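Local atomic coordinates of uncharacterized protein (Staphylococcus aureus subsp. aureus Mu50, PDB entry 4QXZ), a protein that is of unknown function but folds into a beta-barrel core resembling type VI secretion system proteins, joined to a two-helix pair. Residues E99-S104 with V115-I120; Q125-S130 with Q154-L159. All coordinates share one frame; numbering follows the deposited sequence.

Contact 1: E99-S104 with V115-I120; sequences ESTVKS and VFECHI
Antiparallel pairing within a beta hairpin joins Glu99-Ser104, on strand 96-107, to Val115-Ile120, on strand 111-121, in the wall of the beta-barrel core. Glu99 with His119 and Thr101 with Glu117 are hydrogen-bonded pairs, each closed by two backbone bonds; the bond from Glu117 N to Thr101 O measures 2.9 Å. Near the hairpin's turn the register slips by one: Lys103 and Ser104 both face Val115 in a classic beta bulge. Val115 O takes a bond of 2.9 Å from Lys103 N and a weak one from Ser104 N, while Val115 N returns one to Ser104 O.

The buried face carries Ser100, Val102, Phe116 and Cys118. Phe116 CG stands anti to its own carbonyl carbon (chi1 -55°), which carries CD2 and CE2 to Val102 in an oblique approach, CE2 3.9 Å from Val102 CG2; Phe72 and Phe29 extend this apolar cluster. Small Ser100 fits beside Cys118, its CB 3.6 Å from Cys118 SG. On the other face Thr101, beta-branched and so at home in an extended strand, lies side by side with Glu117. Backbone bonds therefore fix the register, while the inner face is mainly apolar and the outer mostly polar or charged, Val115 excepted.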
# COMPACT_ATOMS: atom_id res chain seq x y z
N GLU A 99 -17.41 0.23 7.59
CA GLU A 99 -18.72 0.55 7.07
C GLU A 99 -18.47 1.54 5.96
O GLU A 99 -17.80 2.56 6.18
CB GLU A 99 -19.61 1.15 8.17
CG GLU A 99 -21.04 1.45 7.72
CD GLU A 99 -21.94 2.01 8.84
OE1 GLU A 99 -21.41 2.20 9.96
OE2 GLU A 99 -23.17 2.27 8.62
N SER A 100 -19.00 1.26 4.76
CA SER A 100 -18.71 2.12 3.62
C SER A 100 -19.83 2.31 2.61
O SER A 100 -20.85 1.58 2.60
CB SER A 100 -17.47 1.58 2.89
OG SER A 100 -17.75 0.36 2.25
N THR A 101 -19.62 3.31 1.75
CA THR A 101 -20.47 3.59 0.59
C THR A 101 -19.62 3.75 -0.67
O THR A 101 -18.46 4.21 -0.60
CB THR A 101 -21.26 4.90 0.78
OG1 THR A 101 -20.35 5.93 1.13
CG2 THR A 101 -22.29 4.76 1.90
N VAL A 102 -20.20 3.40 -1.81
CA VAL A 102 -19.51 3.59 -3.09
C VAL A 102 -19.50 5.07 -3.48
O VAL A 102 -20.56 5.71 -3.55
CB VAL A 102 -20.16 2.77 -4.22
CG1 VAL A 102 -19.34 2.91 -5.50
CG2 VAL A 102 -20.28 1.30 -3.80
N LYS A 103 -18.31 5.60 -3.72
CA LYS A 103 -18.10 7.01 -4.03
C LYS A 103 -17.99 7.27 -5.53
O LYS A 103 -18.52 8.25 -6.03
CB LYS A 103 -16.82 7.46 -3.36
CG LYS A 103 -16.61 8.95 -3.35
CD LYS A 103 -15.22 9.26 -2.81
CE LYS A 103 -15.25 10.40 -1.81
NZ LYS A 103 -15.65 11.68 -2.45
N SER A 104 -17.29 6.39 -6.25
CA SER A 104 -17.15 6.51 -7.70
C SER A 104 -16.85 5.17 -8.36
O SER A 104 -16.27 4.27 -7.74
CB SER A 104 -16.06 7.54 -8.06
OG SER A 104 -14.75 7.06 -7.85
N VAL A 115 -13.94 3.22 -6.01
CA VAL A 115 -13.49 3.91 -4.81
C VAL A 115 -14.61 3.87 -3.78
O VAL A 115 -15.76 4.17 -4.10
CB VAL A 115 -13.14 5.38 -5.16
CG1 VAL A 115 -12.84 6.20 -3.90
CG2 VAL A 115 -11.95 5.43 -6.12
N PHE A 116 -14.29 3.49 -2.54
CA PHE A 116 -15.27 3.50 -1.43
C PHE A 116 -14.87 4.50 -0.38
O PHE A 116 -13.69 4.65 -0.12
CB PHE A 116 -15.34 2.16 -0.71
CG PHE A 116 -15.62 0.99 -1.60
CD1 PHE A 116 -14.64 0.47 -2.41
CD2 PHE A 116 -16.87 0.41 -1.62
CE1 PHE A 116 -14.90 -0.60 -3.23
CE2 PHE A 116 -17.15 -0.65 -2.43
CZ PHE A 116 -16.16 -1.16 -3.24
N GLU A 117 -15.86 5.12 0.25
CA GLU A 117 -15.63 5.94 1.45
C GLU A 117 -15.83 5.07 2.70
O GLU A 117 -16.93 4.60 2.95
CB GLU A 117 -16.60 7.12 1.47
CG GLU A 117 -16.32 8.15 2.57
CD GLU A 117 -17.51 9.08 2.85
OE1 GLU A 117 -18.01 9.70 1.87
OE2 GLU A 117 -17.93 9.19 4.03
N CYS A 118 -14.78 4.89 3.49
CA CYS A 118 -14.78 3.92 4.55
C CYS A 118 -14.57 4.57 5.90
O CYS A 118 -13.86 5.56 6.01
CB CYS A 118 -13.67 2.89 4.30
SG CYS A 118 -13.90 1.96 2.77
N HIS A 119 -15.21 3.99 6.91
CA HIS A 119 -15.01 4.37 8.31
C HIS A 119 -14.76 3.09 9.09
O HIS A 119 -15.56 2.16 9.07
CB HIS A 119 -16.26 5.09 8.85
CG HIS A 119 -16.81 6.12 7.90
ND1 HIS A 119 -16.08 7.22 7.50
CD2 HIS A 119 -18.01 6.22 7.27
CE1 HIS A 119 -16.80 7.95 6.66
NE2 HIS A 119 -17.97 7.36 6.51
N ILE A 120 -13.63 3.02 9.78
CA ILE A 120 -13.22 1.78 10.42
C ILE A 120 -14.02 1.53 11.69
O ILE A 120 -14.56 2.47 12.28
CB ILE A 120 -11.72 1.81 10.77
CG1 ILE A 120 -11.14 0.40 10.75
CG2 ILE A 120 -11.47 2.49 12.13
CD1 ILE A 120 -9.63 0.39 10.89

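Contact 2: Q125-S130 with Q154-L159; sequences QQYAES and QSKPKL
Tyr127, in the first turn of helix 127-137, reaches across to the chain leaving helix 142-155 and meets Leu159 and Pro157 there. Its CG is anti to the backbone N (chi1 -175°), and this extends the ring away from its own helix toward the other segment. The phenol ends in a hydrogen bond: Tyr127 OH donates to Pro157 O at 2.8 Å, approaching in the carbonyl plane on a lone pair, with a C=O...O angle of 135°. Pro157 O in turn sits at the ring's edge, near its plane. A tyrosine suits this buried place because its ring packs against apolar neighbours while its hydroxyl satisfies a main-chain carbonyl.

Leu159 supplies the apolar partner. Its isobutyl group lies obliquely against the ring, with CG 3.6 Å from Tyr127 CE1. One methyl, CD1, is wedged between the tyrosine and the next turn of the helix, where it is 3.6 Å from Ser130 CB. Serine is compact enough to admit that methyl, and its hydroxyl is held back on its own helix, Ser130 OG donating to Gln126 O at 3.2 Å from above the carbonyl plane. Gln126, the N-cap residue, also accepts Ser130 N through that oxygen.

Positive phi at Lys156 turns the chain out of helix 142-155. Pro157, which has no N-H, sets its CD 3.3 Å from Tyr127 OH. Met153 also packs on Tyr127. The start of helix 127-137 is thus fastened to the end of helix 142-155, as expected of consecutive helices paired as a hairpin, here the two-helix pair accompanying the barrel.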
# COMPACT_ATOMS: atom_id res chain seq x y z
N GLN A 125 -17.54 -5.62 22.28
CA GLN A 125 -17.50 -6.62 23.35
C GLN A 125 -18.80 -7.42 23.34
O GLN A 125 -19.82 -6.94 22.83
CB GLN A 125 -17.37 -5.94 24.72
CG GLN A 125 -16.24 -4.93 24.87
CD GLN A 125 -14.87 -5.56 24.83
OE1 GLN A 125 -14.73 -6.78 24.71
NE2 GLN A 125 -13.84 -4.73 24.93
N GLN A 126 -18.78 -8.62 23.91
CA GLN A 126 -20.00 -9.41 24.05
C GLN A 126 -20.71 -9.67 22.70
O GLN A 126 -21.93 -9.88 22.66
CB GLN A 126 -20.98 -8.71 25.02
CG GLN A 126 -20.71 -8.91 26.50
CD GLN A 126 -19.41 -8.29 26.98
OE1 GLN A 126 -18.35 -8.92 26.92
NE2 GLN A 126 -19.49 -7.07 27.47
N TYR A 127 -19.97 -9.67 21.59
CA TYR A 127 -20.56 -9.95 20.29
C TYR A 127 -21.30 -11.29 20.29
O TYR A 127 -22.45 -11.38 19.83
CB TYR A 127 -19.52 -9.94 19.15
CG TYR A 127 -20.18 -10.11 17.78
CD1 TYR A 127 -20.83 -9.05 17.17
CD2 TYR A 127 -20.17 -11.34 17.12
CE1 TYR A 127 -21.46 -9.20 15.95
CE2 TYR A 127 -20.79 -11.50 15.89
CZ TYR A 127 -21.45 -10.43 15.32
OH TYR A 127 -22.09 -10.57 14.12
N ALA A 128 -20.66 -12.32 20.81
CA ALA A 128 -21.22 -13.67 20.80
C ALA A 128 -22.58 -13.69 21.52
O ALA A 128 -23.51 -14.33 21.07
CB ALA A 128 -20.25 -14.68 21.43
N GLU A 129 -22.66 -12.97 22.63
CA GLU A 129 -23.86 -12.94 23.49
C GLU A 129 -25.00 -12.18 22.81
O GLU A 129 -26.16 -12.61 22.82
CB GLU A 129 -23.52 -12.31 24.85
CG GLU A 129 -22.51 -13.07 25.72
CD GLU A 129 -21.03 -12.76 25.43
OE1 GLU A 129 -20.66 -12.43 24.27
OE2 GLU A 129 -20.22 -12.88 26.38
N SER A 130 -24.66 -11.02 22.25
CA SER A 130 -25.61 -10.22 21.50
C SER A 130 -26.09 -10.92 20.24
O SER A 130 -27.26 -10.84 19.89
CB SER A 130 -24.96 -8.92 21.10
OG SER A 130 -24.62 -8.21 22.26
N GLN A 154 -17.97 -16.12 12.38
CA GLN A 154 -16.90 -15.75 11.51
C GLN A 154 -17.00 -14.46 10.71
O GLN A 154 -16.07 -13.70 10.67
CB GLN A 154 -16.63 -16.89 10.57
CG GLN A 154 -16.06 -18.09 11.24
CD GLN A 154 -14.82 -17.76 12.02
OE1 GLN A 154 -13.90 -17.16 11.53
NE2 GLN A 154 -14.81 -18.16 13.24
N SER A 155 -18.12 -14.25 10.06
CA SER A 155 -18.36 -13.09 9.21
C SER A 155 -18.61 -11.79 9.92
O SER A 155 -18.36 -10.76 9.41
CB SER A 155 -19.48 -13.36 8.23
OG SER A 155 -20.70 -13.63 8.87
N LYS A 156 -19.13 -11.92 11.11
CA LYS A 156 -19.49 -10.82 12.00
C LYS A 156 -20.39 -9.73 11.51
O LYS A 156 -20.03 -8.60 11.62
CB LYS A 156 -18.20 -10.21 12.49
CG LYS A 156 -17.35 -11.21 13.23
CD LYS A 156 -15.89 -10.80 13.31
CE LYS A 156 -14.96 -11.96 13.62
NZ LYS A 156 -13.55 -11.67 13.24
N PRO A 157 -21.55 -10.04 10.96
CA PRO A 157 -22.40 -8.96 10.46
C PRO A 157 -22.71 -7.91 11.55
O PRO A 157 -22.69 -8.24 12.75
CB PRO A 157 -23.69 -9.68 10.01
CG PRO A 157 -23.66 -11.01 10.67
CD PRO A 157 -22.22 -11.36 10.91
N LYS A 158 -22.96 -6.67 11.12
CA LYS A 158 -23.54 -5.66 12.01
C LYS A 158 -24.84 -6.20 12.55
O LYS A 158 -25.63 -6.82 11.82
CB LYS A 158 -23.81 -4.31 11.32
CG LYS A 158 -22.57 -3.43 11.17
CD LYS A 158 -22.82 -1.98 11.55
CE LYS A 158 -21.52 -1.20 11.76
NZ LYS A 158 -20.78 -1.62 12.99
N LEU A 159 -25.04 -5.97 13.84
CA LEU A 159 -26.20 -6.49 14.53
C LEU A 159 -27.40 -5.58 14.35
O LEU A 159 -27.25 -4.37 14.10
CB LEU A 159 -25.85 -6.73 16.01
CG LEU A 159 -24.79 -7.81 16.28
CD1 LEU A 159 -24.37 -7.92 17.73
CD2 LEU A 159 -25.22 -9.16 15.76

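The two contacts lie in series along the chain: the hairpin of contact 1 is complete before contact 2 begins, and their centres are about 22 Å apart on opposite sides of the chain's centre. Strand 111-121, which supplies half of contact 1, leads through a short connection into helix 127-137 of contact 2. One contact belongs to the barrel wall and the other to the two-helix pair. They nevertheless touch, since the tail after helix 142-155 places Lys158 CE 3.8 Å from Glu99 OE1. Lys158 makes a cation-pi contact with Tyr121, and its backbone N is hydrogen-bonded to Asp83, anchoring the tail to the barrel. At the helix end, Ser155 O bonds to Arg85 of strand 82-88 and Ser155 OG to Gly36.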